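Glucose-6-phosphate isomerase (Thermus thermophilus, PDB 1ZZG) probably catalyses the reversible isomerization of glucose 6-phosphate to fructose 6-phosphate, a step shared by glycolysis and gluconeogenesis. Local coordinates at residues W65-V70 and G92-Y97; K306-V311 and A357-Y362; L209-R214 and S370-G375; P21-A26 and G389-V394. One frame throughout, in Å; residues are numbered along the deposited sequence.

Contact 1 of 4, residues W65-V70 and G92-Y97; sequences WVEDFV and GVRFHY
Asp68, Phe69 and Val70 pair in parallel with Arg94, Phe95 and His96, the short strand axes approaching to 4.7 Å and inclined at 18°, with backbone bonds from Arg94 N to Glu67 O, Phe69 N to Arg94 O and His96 N to Phe69 O. Asp68 sits at the hub of the face that also bears Arg94 and His96. Its OD1 accepts from His96 NE2 on the anti side, 2.8 Å away in an almost straight bond (176°) that lies in the imidazole plane. The syn side of the same OD1 receives Arg94 NE, while Arg94 NH2 reaches the syn side of Asp68 OD2 at 2.7 Å. The guanidinium therefore grips the carboxylate side-on through two nitrogens, tilted rather than flat; a bend at chi3 (-70°) brings its NE/NH2 edge round to Asp68. A weak bond of 3.3 Å links the same Arg94 NH2 to Glu67 OE1, but Glu67 is held more firmly through OE2, by a salt bridge to Lys117. The other face is aromatic: Phe95 CE1 comes within 3.3 Å of Phe69 CG, the rings meeting obliquely, and Val93 CG1 lies against Phe69 CB. Pro198 and Phe201 of helix 193-201 pack against this side. The pairing completes a classical beta-alpha-beta unit, strand 68-72, helix 79-88 and strand 94-98, at one border of the parallel sheet of an SIS-type domain.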
loop_
_atom_site.group_PDB
_atom_site.type_symbol
_atom_site.label_atom_id
_atom_site.label_comp_id
_atom_site.label_asym_id
_atom_site.label_seq_id
_atom_site.Cartn_x
_atom_site.Cartn_y
_atom_site.Cartn_z
ATOM N N TRP A 65 21.645 -0.290 -22.833
ATOM C CA TRP A 65 21.839 1.110 -22.462
ATOM C C TRP A 65 20.809 1.640 -21.461
ATOM O O TRP A 65 21.005 2.704 -20.874
ATOM C CB TRP A 65 21.792 1.990 -23.711
ATOM C CG TRP A 65 20.556 1.761 -24.523
ATOM C CD1 TRP A 65 20.398 0.868 -25.548
ATOM C CD2 TRP A 65 19.282 2.385 -24.337
ATOM N NE1 TRP A 65 19.102 0.897 -26.008
ATOM C CE2 TRP A 65 18.395 1.819 -25.282
ATOM C CE3 TRP A 65 18.802 3.368 -23.461
ATOM C CZ2 TRP A 65 17.051 2.203 -25.375
ATOM C CZ3 TRP A 65 17.464 3.751 -23.553
ATOM C CH2 TRP A 65 16.606 3.169 -24.504
ATOM N N VAL A 66 19.714 0.911 -21.274
ATOM C CA VAL A 66 18.663 1.351 -20.360
ATOM C C VAL A 66 19.059 1.324 -18.884
ATOM O O VAL A 66 19.464 0.287 -18.357
ATOM C CB VAL A 66 17.377 0.501 -20.533
ATOM C CG1 VAL A 66 16.343 0.900 -19.482
ATOM C CG2 VAL A 66 16.805 0.696 -21.930
ATOM N N GLU A 67 18.935 2.477 -18.228
ATOM C CA GLU A 67 19.234 2.607 -16.805
ATOM C C GLU A 67 17.949 2.961 -16.067
ATOM O O GLU A 67 17.826 2.737 -14.866
ATOM C CB GLU A 67 20.277 3.698 -16.560
ATOM C CG GLU A 67 21.718 3.259 -16.785
ATOM C CD GLU A 67 22.722 4.335 -16.397
ATOM O OE1 GLU A 67 22.544 4.959 -15.328
ATOM O OE2 GLU A 67 23.694 4.549 -17.152
ATOM N N ASP A 68 16.996 3.531 -16.796
ATOM C CA ASP A 68 15.712 3.905 -16.218
ATOM C C ASP A 68 14.588 3.385 -17.106
ATOM O O ASP A 68 14.558 3.639 -18.308
ATOM C CB ASP A 68 15.624 5.427 -16.064
ATOM C CG ASP A 68 16.569 5.961 -14.994
ATOM O OD1 ASP A 68 16.172 6.014 -13.808
ATOM O OD2 ASP A 68 17.720 6.310 -15.336
ATOM N N PHE A 69 13.668 2.643 -16.498
ATOM C CA PHE A 69 12.531 2.062 -17.205
ATOM C C PHE A 69 11.261 2.747 -16.703
ATOM O O PHE A 69 10.871 2.560 -15.550
ATOM C CB PHE A 69 12.465 0.562 -16.897
ATOM C CG PHE A 69 11.488 -0.199 -17.744
ATOM C CD1 PHE A 69 11.935 -0.995 -18.794
ATOM C CD2 PHE A 69 10.122 -0.146 -17.480
ATOM C CE1 PHE A 69 11.035 -1.729 -19.569
ATOM C CE2 PHE A 69 9.217 -0.873 -18.248
ATOM C CZ PHE A 69 9.677 -1.669 -19.294
ATOM N N VAL A 70 10.625 3.544 -17.556
ATOM C CA VAL A 70 9.401 4.241 -17.166
ATOM C C VAL A 70 8.185 3.486 -17.699
ATOM O O VAL A 70 7.923 3.482 -18.904
ATOM C CB VAL A 70 9.369 5.699 -17.717
ATOM C CG1 VAL A 70 8.030 6.356 -17.390
ATOM C CG2 VAL A 70 10.526 6.512 -17.123
ATOM N N GLY A 92 19.508 -3.548 -11.144
ATOM C CA GLY A 92 19.766 -2.215 -10.637
ATOM C C GLY A 92 19.120 -1.158 -11.513
ATOM O O GLY A 92 19.214 0.033 -11.225
ATOM N N VAL A 93 18.486 -1.581 -12.604
ATOM C CA VAL A 93 17.792 -0.632 -13.467
ATOM C C VAL A 93 16.732 0.010 -12.575
ATOM O O VAL A 93 16.102 -0.673 -11.768
ATOM C CB VAL A 93 17.101 -1.340 -14.661
ATOM C CG1 VAL A 93 16.135 -0.378 -15.361
ATOM C CG2 VAL A 93 18.148 -1.824 -15.643
ATOM N N ARG A 94 16.550 1.318 -12.706
ATOM C CA ARG A 94 15.578 2.039 -11.890
ATOM C C ARG A 94 14.230 2.095 -12.590
ATOM O O ARG A 94 14.134 2.548 -13.729
ATOM C CB ARG A 94 16.071 3.465 -11.619
ATOM C CG ARG A 94 17.385 3.554 -10.846
ATOM C CD ARG A 94 17.846 5.004 -10.738
ATOM N NE ARG A 94 18.280 5.544 -12.027
ATOM C CZ ARG A 94 19.523 5.461 -12.500
ATOM N NH1 ARG A 94 20.472 4.861 -11.792
ATOM N NH2 ARG A 94 19.818 5.975 -13.686
ATOM N N PHE A 95 13.187 1.641 -11.904
ATOM C CA PHE A 95 11.847 1.640 -12.476
ATOM C C PHE A 95 10.998 2.782 -11.933
ATOM O O PHE A 95 11.048 3.110 -10.739
ATOM C CB PHE A 95 11.173 0.289 -12.213
ATOM C CG PHE A 95 11.706 -0.823 -13.066
ATOM C CD1 PHE A 95 11.051 -1.192 -14.240
ATOM C CD2 PHE A 95 12.884 -1.485 -12.718
ATOM C CE1 PHE A 95 11.556 -2.199 -15.059
ATOM C CE2 PHE A 95 13.403 -2.501 -13.533
ATOM C CZ PHE A 95 12.737 -2.857 -14.707
ATOM N N HIS A 96 10.229 3.392 -12.830
ATOM C CA HIS A 96 9.362 4.520 -12.496
ATOM C C HIS A 96 7.992 4.179 -13.055
ATOM O O HIS A 96 7.857 3.866 -14.238
ATOM C CB HIS A 96 9.912 5.790 -13.143
ATOM C CG HIS A 96 11.372 6.002 -12.886
ATOM N ND1 HIS A 96 11.859 6.436 -11.672
ATOM C CD2 HIS A 96 12.456 5.781 -13.669
ATOM C CE1 HIS A 96 13.179 6.473 -11.716
ATOM N NE2 HIS A 96 13.567 6.079 -12.916
ATOM N N TYR A 97 6.975 4.246 -12.207
ATOM C CA TYR A 97 5.629 3.876 -12.619
ATOM C C TYR A 97 4.652 5.036 -12.729
ATOM O O TYR A 97 4.328 5.690 -11.734
ATOM C CB TYR A 97 5.079 2.833 -11.638
ATOM C CG TYR A 97 5.907 1.564 -11.576
ATOM C CD1 TYR A 97 5.637 0.491 -12.427
ATOM C CD2 TYR A 97 6.991 1.454 -10.702
ATOM C CE1 TYR A 97 6.423 -0.658 -12.416
ATOM C CE2 TYR A 97 7.788 0.297 -10.681
ATOM C CZ TYR A 97 7.496 -0.752 -11.544
ATOM O OH TYR A 97 8.276 -1.890 -11.550
#

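Contact 2 of 4, residues K306-V311 and A357-Y362; sequences KLLALV and AGQRVY
The ring of Tyr362 lies across Ala309 and forms the tight part of this contact. Ala309 CA stands over the centre of one ring face, and Ala309 CB comes to 3.3 Å from Tyr362 CZ. Leu307 CG meets the ring differently, in plane at its edge, 4.0 Å from Tyr362 CE2. With CG set between the backbone N and the carbonyl carbon (chi1 66°), the phenol is folded toward the neighbouring strand. On the face bearing Leu308 and Val361, Val361 CG2 packs against Leu308 CB and Leu310 CD1, and also comes within 3.2 Å of the backbone Leu308 O, under cover of Tyr351 and Ala355 from helix 339-356. Three backbone bonds, Leu308 N to Arg360 O, Tyr362 N to Leu308 O and Leu310 N to Tyr362 O, join strands 306-313 and 360-366 as parallel neighbours in the mixed sheet of the second half of the chain, consistent with a second SIS domain; strand 3-5 runs antiparallel along the far side of 360-366. Toward the start of the strands the fit relaxes. There a water takes over, donating to Lys306 O at 2.6 Å and to Gln359 OE1 at 2.7 Å, and accepting from Arg360 N at 3.0 Å. Gln359 NE2 is held by the carbonyls of Phe299 and Pro303, while Gln359 CB rests on Leu308 CD1. Lys306 NZ bonds to Thr282 OG1 of the second subunit. Arg360, exposed to solvent, bends at chi2 (-64°) and leads away to His239, leaving its CB beside Leu307 CD1.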
loop_
_atom_site.group_PDB
_atom_site.type_symbol
_atom_site.label_atom_id
_atom_site.label_comp_id
_atom_site.label_asym_id
_atom_site.label_seq_id
_atom_site.Cartn_x
_atom_site.Cartn_y
_atom_site.Cartn_z
ATOM N N LYS A 306 -13.569 -11.433 9.666
ATOM C CA LYS A 306 -12.565 -11.572 8.631
ATOM C C LYS A 306 -12.074 -12.998 8.425
ATOM O O LYS A 306 -12.218 -13.861 9.294
ATOM C CB LYS A 306 -11.354 -10.698 8.987
ATOM C CG LYS A 306 -11.679 -9.234 9.247
ATOM C CD LYS A 306 -10.520 -8.524 9.946
ATOM C CE LYS A 306 -10.790 -7.024 10.117
ATOM N NZ LYS A 306 -12.005 -6.748 10.942
ATOM N N LEU A 307 -11.517 -13.232 7.240
ATOM C CA LEU A 307 -10.884 -14.502 6.906
ATOM C C LEU A 307 -9.500 -13.986 6.547
ATOM O O LEU A 307 -9.363 -13.172 5.631
ATOM C CB LEU A 307 -11.510 -15.173 5.678
ATOM C CG LEU A 307 -10.689 -16.378 5.180
ATOM C CD1 LEU A 307 -10.654 -17.466 6.256
ATOM C CD2 LEU A 307 -11.291 -16.932 3.895
ATOM N N LEU A 308 -8.484 -14.429 7.274
ATOM C CA LEU A 308 -7.138 -13.955 7.010
ATOM C C LEU A 308 -6.213 -15.015 6.442
ATOM O O LEU A 308 -6.127 -16.130 6.954
ATOM C CB LEU A 308 -6.508 -13.376 8.281
ATOM C CG LEU A 308 -7.244 -12.232 8.985
ATOM C CD1 LEU A 308 -8.190 -12.792 10.041
ATOM C CD2 LEU A 308 -6.231 -11.310 9.645
ATOM N N ALA A 309 -5.516 -14.641 5.379
ATOM C CA ALA A 309 -4.566 -15.523 4.741
ATOM C C ALA A 309 -3.187 -14.903 4.928
ATOM O O ALA A 309 -2.971 -13.731 4.606
ATOM C CB ALA A 309 -4.884 -15.660 3.260
ATOM N N LEU A 310 -2.265 -15.689 5.471
ATOM C CA LEU A 310 -0.902 -15.236 5.692
ATOM C C LEU A 310 0.059 -15.987 4.778
ATOM O O LEU A 310 0.121 -17.215 4.794
ATOM C CB LEU A 310 -0.484 -15.445 7.156
ATOM C CG LEU A 310 -0.646 -14.281 8.142
ATOM C CD1 LEU A 310 -2.104 -13.878 8.257
ATOM C CD2 LEU A 310 -0.099 -14.694 9.498
ATOM N N VAL A 311 0.800 -15.236 3.975
ATOM C CA VAL A 311 1.773 -15.811 3.059
ATOM C C VAL A 311 3.118 -15.725 3.762
ATOM O O VAL A 311 3.606 -14.626 4.043
ATOM C CB VAL A 311 1.812 -15.010 1.748
ATOM C CG1 VAL A 311 2.860 -15.592 0.800
ATOM C CG2 VAL A 311 0.436 -15.026 1.113
ATOM N N ALA A 357 -6.987 -15.251 19.017
ATOM C CA ALA A 357 -7.994 -14.207 19.148
ATOM C C ALA A 357 -9.343 -14.645 18.576
ATOM O O ALA A 357 -10.328 -13.905 18.645
ATOM C CB ALA A 357 -7.518 -12.929 18.456
ATOM N N GLY A 358 -9.384 -15.844 17.999
ATOM C CA GLY A 358 -10.631 -16.357 17.446
ATOM C C GLY A 358 -10.914 -16.069 15.977
ATOM O O GLY A 358 -12.003 -16.382 15.481
ATOM N N GLN A 359 -9.951 -15.480 15.273
ATOM C CA GLN A 359 -10.136 -15.160 13.860
ATOM C C GLN A 359 -9.924 -16.382 12.972
ATOM O O GLN A 359 -9.096 -17.245 13.267
ATOM C CB GLN A 359 -9.159 -14.054 13.418
ATOM C CG GLN A 359 -9.417 -12.684 14.031
ATOM C CD GLN A 359 -10.611 -11.973 13.426
ATOM O OE1 GLN A 359 -11.438 -12.583 12.757
ATOM N NE2 GLN A 359 -10.711 -10.675 13.673
ATOM N N ARG A 360 -10.686 -16.456 11.886
ATOM C CA ARG A 360 -10.537 -17.550 10.942
ATOM C C ARG A 360 -9.297 -17.207 10.119
ATOM O O ARG A 360 -9.301 -16.251 9.339
ATOM C CB ARG A 360 -11.779 -17.661 10.049
ATOM C CG ARG A 360 -12.980 -18.324 10.736
ATOM C CD ARG A 360 -12.642 -19.772 11.084
ATOM N NE ARG A 360 -13.723 -20.499 11.749
ATOM C CZ ARG A 360 -14.805 -20.974 11.145
ATOM N NH1 ARG A 360 -14.978 -20.807 9.842
ATOM N NH2 ARG A 360 -15.719 -21.625 11.853
ATOM N N VAL A 361 -8.233 -17.983 10.309
ATOM C CA VAL A 361 -6.981 -17.738 9.613
ATOM C C VAL A 361 -6.302 -19.015 9.126
ATOM O O VAL A 361 -6.439 -20.076 9.732
ATOM C CB VAL A 361 -5.994 -16.976 10.533
ATOM C CG1 VAL A 361 -5.691 -17.808 11.778
ATOM C CG2 VAL A 361 -4.711 -16.653 9.775
ATOM N N TYR A 362 -5.575 -18.894 8.021
ATOM C CA TYR A 362 -4.839 -20.006 7.438
ATOM C C TYR A 362 -3.577 -19.425 6.828
ATOM O O TYR A 362 -3.449 -18.206 6.697
ATOM C CB TYR A 362 -5.681 -20.721 6.368
ATOM C CG TYR A 362 -6.005 -19.905 5.133
ATOM C CD1 TYR A 362 -5.163 -19.920 4.020
ATOM C CD2 TYR A 362 -7.168 -19.136 5.068
ATOM C CE1 TYR A 362 -5.475 -19.194 2.870
ATOM C CE2 TYR A 362 -7.491 -18.405 3.924
ATOM C CZ TYR A 362 -6.642 -18.442 2.833
ATOM O OH TYR A 362 -6.970 -17.752 1.700
HETATM O O HOH W 1 -12.990 -14.534 11.694
#

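Contact 3 of 4, residues L209-R214 and S370-G375; sequences LLMGAR and SPYAVG
Leu209 lays its CD1 methyl over the first turn of the partner helix, 3.5 Å from Pro371 O and 3.7 Å from Gly375 CA. With CG opposite the backbone N (chi1 -176°), that branch is brought back to the interface although the CB itself points away from it. Pro371 CB in turn sits beside the backbone at Leu209. Farther along, side chains give way to main chain. Gly212 has none to interpose, and its CA makes a CA-H...O contact of 3.3 Å with Tyr372 O. Gly375 is equally bare and faces the same seam, where its O meets Ala213 CA at 3.5 Å. A third contact of this kind, Leu209 CA to Pro371 O, is nearly straight at 172°. Tyr372 closes one flank: Met211 CB approaches its ring at the edge, 4.1 Å from CD1, and the same CD1 lies obliquely against Gly212 N. Ser370 caps the second helix by accepting from Ala373 N through OG, which also bonds to Glu368. Leu84 and Phe88 of helix 79-88 touch Leu209 and Pro371 respectively. The axes of segments 209-214 and 371-375, parts of helices 206-221 and 371-391, come within 6.6 Å and cross at -41°, a close helix crossing in which the backbones draw together at Gly212 and Gly375, where neither helix has a side chain to hold them apart.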
loop_
_atom_site.group_PDB
_atom_site.type_symbol
_atom_site.label_atom_id
_atom_site.label_comp_id
_atom_site.label_asym_id
_atom_site.label_seq_id
_atom_site.Cartn_x
_atom_site.Cartn_y
_atom_site.Cartn_z
ATOM N N LEU A 209 9.826 -18.056 -13.514
ATOM C CA LEU A 209 8.525 -17.501 -13.188
ATOM C C LEU A 209 7.422 -18.319 -13.866
ATOM O O LEU A 209 6.461 -18.726 -13.215
ATOM C CB LEU A 209 8.450 -16.042 -13.643
ATOM C CG LEU A 209 7.186 -15.254 -13.294
ATOM C CD1 LEU A 209 7.144 -14.950 -11.793
ATOM C CD2 LEU A 209 7.185 -13.960 -14.102
ATOM N N LEU A 210 7.570 -18.570 -15.166
ATOM C CA LEU A 210 6.560 -19.325 -15.910
ATOM C C LEU A 210 6.508 -20.799 -15.493
ATOM O O LEU A 210 5.441 -21.418 -15.507
ATOM C CB LEU A 210 6.795 -19.195 -17.425
ATOM C CG LEU A 210 6.796 -17.759 -17.985
ATOM C CD1 LEU A 210 6.946 -17.794 -19.498
ATOM C CD2 LEU A 210 5.505 -17.036 -17.601
ATOM N N MET A 211 7.655 -21.354 -15.115
ATOM C CA MET A 211 7.711 -22.743 -14.664
ATOM C C MET A 211 6.873 -22.884 -13.394
ATOM O O MET A 211 6.119 -23.838 -13.237
ATOM C CB MET A 211 9.146 -23.146 -14.347
ATOM C CG MET A 211 10.065 -23.221 -15.549
ATOM S SD MET A 211 11.748 -23.558 -15.001
ATOM C CE MET A 211 11.427 -24.932 -13.824
ATOM N N GLY A 212 7.024 -21.931 -12.480
ATOM C CA GLY A 212 6.257 -21.969 -11.247
ATOM C C GLY A 212 4.773 -21.850 -11.534
ATOM O O GLY A 212 3.958 -22.520 -10.897
ATOM N N ALA A 213 4.412 -21.001 -12.494
ATOM C CA ALA A 213 3.003 -20.832 -12.845
ATOM C C ALA A 213 2.472 -22.148 -13.433
ATOM O O ALA A 213 1.322 -22.530 -13.193
ATOM C CB ALA A 213 2.832 -19.682 -13.851
ATOM N N ARG A 214 3.315 -22.839 -14.194
ATOM C CA ARG A 214 2.939 -24.126 -14.788
ATOM C C ARG A 214 2.622 -25.119 -13.662
ATOM O O ARG A 214 1.685 -25.908 -13.764
ATOM C CB ARG A 214 4.089 -24.662 -15.647
ATOM C CG ARG A 214 3.731 -25.838 -16.554
ATOM C CD ARG A 214 4.907 -26.157 -17.475
ATOM N NE ARG A 214 5.456 -24.926 -18.037
ATOM C CZ ARG A 214 6.732 -24.751 -18.363
ATOM N NH1 ARG A 214 7.603 -25.735 -18.191
ATOM N NH2 ARG A 214 7.144 -23.580 -18.831
ATOM N N SER A 370 11.109 -16.527 -4.519
ATOM C CA SER A 370 11.802 -16.707 -5.790
ATOM C C SER A 370 10.809 -16.632 -6.948
ATOM O O SER A 370 9.602 -16.788 -6.752
ATOM C CB SER A 370 12.494 -18.070 -5.817
ATOM O OG SER A 370 11.556 -19.124 -5.647
ATOM N N PRO A 371 11.306 -16.379 -8.172
ATOM C CA PRO A 371 10.411 -16.301 -9.329
ATOM C C PRO A 371 9.530 -17.555 -9.410
ATOM O O PRO A 371 8.320 -17.472 -9.629
ATOM C CB PRO A 371 11.383 -16.197 -10.503
ATOM C CG PRO A 371 12.549 -15.442 -9.903
ATOM C CD PRO A 371 12.704 -16.128 -8.565
ATOM N N TYR A 372 10.151 -18.714 -9.211
ATOM C CA TYR A 372 9.454 -20.002 -9.258
ATOM C C TYR A 372 8.309 -20.050 -8.244
ATOM O O TYR A 372 7.152 -20.295 -8.605
ATOM C CB TYR A 372 10.451 -21.131 -8.985
ATOM C CG TYR A 372 9.877 -22.537 -9.035
ATOM C CD1 TYR A 372 9.651 -23.184 -10.251
ATOM C CD2 TYR A 372 9.582 -23.228 -7.859
ATOM C CE1 TYR A 372 9.152 -24.489 -10.293
ATOM C CE2 TYR A 372 9.080 -24.531 -7.889
ATOM C CZ TYR A 372 8.870 -25.153 -9.106
ATOM O OH TYR A 372 8.382 -26.442 -9.129
ATOM N N ALA A 373 8.629 -19.793 -6.978
ATOM C CA ALA A 373 7.628 -19.818 -5.915
ATOM C C ALA A 373 6.550 -18.735 -6.052
ATOM O O ALA A 373 5.375 -18.984 -5.788
ATOM C CB ALA A 373 8.318 -19.693 -4.544
ATOM N N VAL A 374 6.948 -17.535 -6.455
ATOM C CA VAL A 374 5.995 -16.440 -6.598
ATOM C C VAL A 374 5.129 -16.624 -7.847
ATOM O O VAL A 374 3.940 -16.311 -7.830
ATOM C CB VAL A 374 6.727 -15.074 -6.619
ATOM C CG1 VAL A 374 5.738 -13.943 -6.898
ATOM C CG2 VAL A 374 7.424 -14.850 -5.261
ATOM N N GLY A 375 5.725 -17.144 -8.921
ATOM C CA GLY A 375 4.962 -17.397 -10.133
ATOM C C GLY A 375 3.894 -18.428 -9.811
ATOM O O GLY A 375 2.765 -18.376 -10.305
#

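Contact 4 of 4, residues P21-A26 and G389-V394; sequences PLLEEA and GELWEV
Glu390 brings the one flat group among the touching side chains, yet it meets Ala26 through its methylenes, CG lying 3.4 Å from Ala26 O and CB beside Ala26 CB. The carboxylate leads away from residues 21-26, turned aside by a bend at chi2 (-53°), and forms a salt bridge with Lys33 through OE2. The indole of Trp392, next along the chain, turns away from residues 21-26: its ring meets His237, its NE1 bonds to His237 ND1, and Arg240 makes a cation-pi contact with it. What joins the two segments is aliphatic. Leu391 is the central side chain, with CD2 placed 3.7 Å from Ala26 CB and 3.8 Å from Leu22 CG. Its other methyl, CD1, turns toward Leu23 and stops 4.1 Å from Leu23 CD2. Leu22 and Ala26 stand one turn apart on the same side of the helix, and Leu23 bends its CD2 in from the flank. His237 and Leu234 of helix 228-238 add to the same cluster from outside, touching Leu22, Leu23 and Leu391. Just beyond, helix 371-391 ends in a Schellman motif: Glu393 takes a positive phi while Glu393 N and Val394 N bond back to Glu390 O and Gly389 O. Between the two segments no side chain donates or accepts a hydrogen bond; the hold of helix 20-32 on the end of helix 371-391 probably rests on apolar burial and van der Waals fit, and the salt bridge of Glu390 with Lys33 would balance the charge beside it.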
loop_
_atom_site.group_PDB
_atom_site.type_symbol
_atom_site.label_atom_id
_atom_site.label_comp_id
_atom_site.label_asym_id
_atom_site.label_seq_id
_atom_site.Cartn_x
_atom_site.Cartn_y
_atom_site.Cartn_z
ATOM N N PRO A 21 -18.107 -32.405 -4.286
ATOM C CA PRO A 21 -18.900 -32.325 -5.520
ATOM C C PRO A 21 -19.086 -30.897 -6.030
ATOM O O PRO A 21 -19.028 -30.645 -7.236
ATOM C CB PRO A 21 -20.220 -32.972 -5.117
ATOM C CG PRO A 21 -19.770 -34.025 -4.142
ATOM C CD PRO A 21 -18.783 -33.257 -3.289
ATOM N N LEU A 22 -19.314 -29.972 -5.101
ATOM C CA LEU A 22 -19.512 -28.561 -5.437
ATOM C C LEU A 22 -18.252 -27.987 -6.075
ATOM O O LEU A 22 -18.320 -27.267 -7.071
ATOM C CB LEU A 22 -19.845 -27.751 -4.176
ATOM C CG LEU A 22 -20.203 -26.281 -4.427
ATOM C CD1 LEU A 22 -21.607 -26.208 -4.991
ATOM C CD2 LEU A 22 -20.115 -25.477 -3.143
ATOM N N LEU A 23 -17.102 -28.303 -5.486
ATOM C CA LEU A 23 -15.826 -27.818 -6.001
ATOM C C LEU A 23 -15.517 -28.444 -7.368
ATOM O O LEU A 23 -15.044 -27.757 -8.278
ATOM C CB LEU A 23 -14.699 -28.134 -5.006
ATOM C CG LEU A 23 -14.755 -27.438 -3.638
ATOM C CD1 LEU A 23 -13.691 -28.007 -2.715
ATOM C CD2 LEU A 23 -14.557 -25.940 -3.814
ATOM N N GLU A 24 -15.789 -29.742 -7.512
ATOM C CA GLU A 24 -15.539 -30.443 -8.774
ATOM C C GLU A 24 -16.350 -29.820 -9.906
ATOM O O GLU A 24 -15.855 -29.659 -11.023
ATOM C CB GLU A 24 -15.906 -31.926 -8.657
ATOM C CG GLU A 24 -15.123 -32.719 -7.621
ATOM C CD GLU A 24 -13.682 -32.965 -8.014
ATOM O OE1 GLU A 24 -13.287 -32.601 -9.146
ATOM O OE2 GLU A 24 -12.943 -33.536 -7.185
ATOM N N GLU A 25 -17.600 -29.473 -9.611
ATOM C CA GLU A 25 -18.483 -28.870 -10.604
ATOM C C GLU A 25 -18.017 -27.455 -10.955
ATOM O O GLU A 25 -18.071 -27.044 -12.114
ATOM C CB GLU A 25 -19.922 -28.853 -10.077
ATOM C CG GLU A 25 -20.937 -28.135 -10.953
ATOM C CD GLU A 25 -20.980 -28.658 -12.380
ATOM O OE1 GLU A 25 -20.443 -29.759 -12.635
ATOM O OE2 GLU A 25 -21.563 -27.967 -13.246
ATOM N N ALA A 26 -17.548 -26.711 -9.955
ATOM C CA ALA A 26 -17.060 -25.359 -10.202
ATOM C C ALA A 26 -15.890 -25.447 -11.188
ATOM O O ALA A 26 -15.818 -24.682 -12.155
ATOM C CB ALA A 26 -16.610 -24.711 -8.890
ATOM N N GLY A 389 -15.307 -17.551 -9.108
ATOM C CA GLY A 389 -16.242 -16.934 -10.036
ATOM C C GLY A 389 -17.390 -17.891 -10.315
ATOM O O GLY A 389 -18.542 -17.475 -10.476
ATOM N N GLU A 390 -17.076 -19.183 -10.371
ATOM C CA GLU A 390 -18.087 -20.203 -10.616
ATOM C C GLU A 390 -18.911 -20.463 -9.355
ATOM O O GLU A 390 -20.136 -20.557 -9.415
ATOM C CB GLU A 390 -17.430 -21.516 -11.071
ATOM C CG GLU A 390 -16.684 -21.435 -12.403
ATOM C CD GLU A 390 -17.540 -20.868 -13.527
ATOM O OE1 GLU A 390 -18.783 -20.971 -13.441
ATOM O OE2 GLU A 390 -16.969 -20.333 -14.504
ATOM N N LEU A 391 -18.233 -20.585 -8.217
ATOM C CA LEU A 391 -18.918 -20.835 -6.953
ATOM C C LEU A 391 -19.891 -19.721 -6.584
ATOM O O LEU A 391 -20.925 -19.978 -5.973
ATOM C CB LEU A 391 -17.903 -21.021 -5.823
ATOM C CG LEU A 391 -17.033 -22.280 -5.875
ATOM C CD1 LEU A 391 -15.930 -22.175 -4.839
ATOM C CD2 LEU A 391 -17.889 -23.521 -5.623
ATOM N N TRP A 392 -19.564 -18.484 -6.952
ATOM C CA TRP A 392 -20.433 -17.354 -6.633
ATOM C C TRP A 392 -21.313 -16.928 -7.804
ATOM O O TRP A 392 -22.037 -15.938 -7.719
ATOM C CB TRP A 392 -19.605 -16.161 -6.138
ATOM C CG TRP A 392 -18.895 -16.421 -4.839
ATOM C CD1 TRP A 392 -18.967 -17.552 -4.075
ATOM C CD2 TRP A 392 -17.968 -15.548 -4.177
ATOM N NE1 TRP A 392 -18.138 -17.441 -2.984
ATOM C CE2 TRP A 392 -17.512 -16.222 -3.021
ATOM C CE3 TRP A 392 -17.479 -14.265 -4.450
ATOM C CZ2 TRP A 392 -16.582 -15.655 -2.135
ATOM C CZ3 TRP A 392 -16.553 -13.698 -3.570
ATOM C CH2 TRP A 392 -16.115 -14.397 -2.426
ATOM N N GLU A 393 -21.243 -17.682 -8.897
ATOM C CA GLU A 393 -22.058 -17.415 -10.079
ATOM C C GLU A 393 -21.956 -16.001 -10.625
ATOM O O GLU A 393 -22.967 -15.334 -10.867
ATOM C CB GLU A 393 -23.522 -17.740 -9.780
ATOM C CG GLU A 393 -23.719 -19.153 -9.262
ATOM C CD GLU A 393 -25.179 -19.532 -9.131
ATOM O OE1 GLU A 393 -25.951 -18.760 -8.517
ATOM O OE2 GLU A 393 -25.552 -20.609 -9.637
ATOM N N VAL A 394 -20.727 -15.550 -10.829
ATOM C CA VAL A 394 -20.484 -14.221 -11.363
ATOM C C VAL A 394 -19.520 -14.342 -12.523
ATOM O O VAL A 394 -18.889 -15.386 -12.714
ATOM C CB VAL A 394 -19.837 -13.293 -10.310
ATOM C CG1 VAL A 394 -20.799 -13.044 -9.156
ATOM C CG2 VAL A 394 -18.548 -13.918 -9.801
#

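Overall arrangement
Read from the N terminus, the chain opens contact 4 at residues 21-26 and completes it last, at 389-394, so its loop encloses the other three. Contact 1 opens and closes early, tying neighbouring strands of the parallel sheet within a single beta-alpha-beta unit. Contact 3 opens next, at 209-214, and contact 2 runs its whole course, 306-311 to 357-362, before 370-375 closes contact 3; no loops cross. Strand 360-366 is followed by helix 371-391, whose start meets helix 206-221 in contact 3 and whose end meets helix 20-32 in contact 4, centres about 26 Å apart. Contacts 1 and 2 lie on opposite sides of the chain's centre, one in each sheet, centres about 38 Å apart.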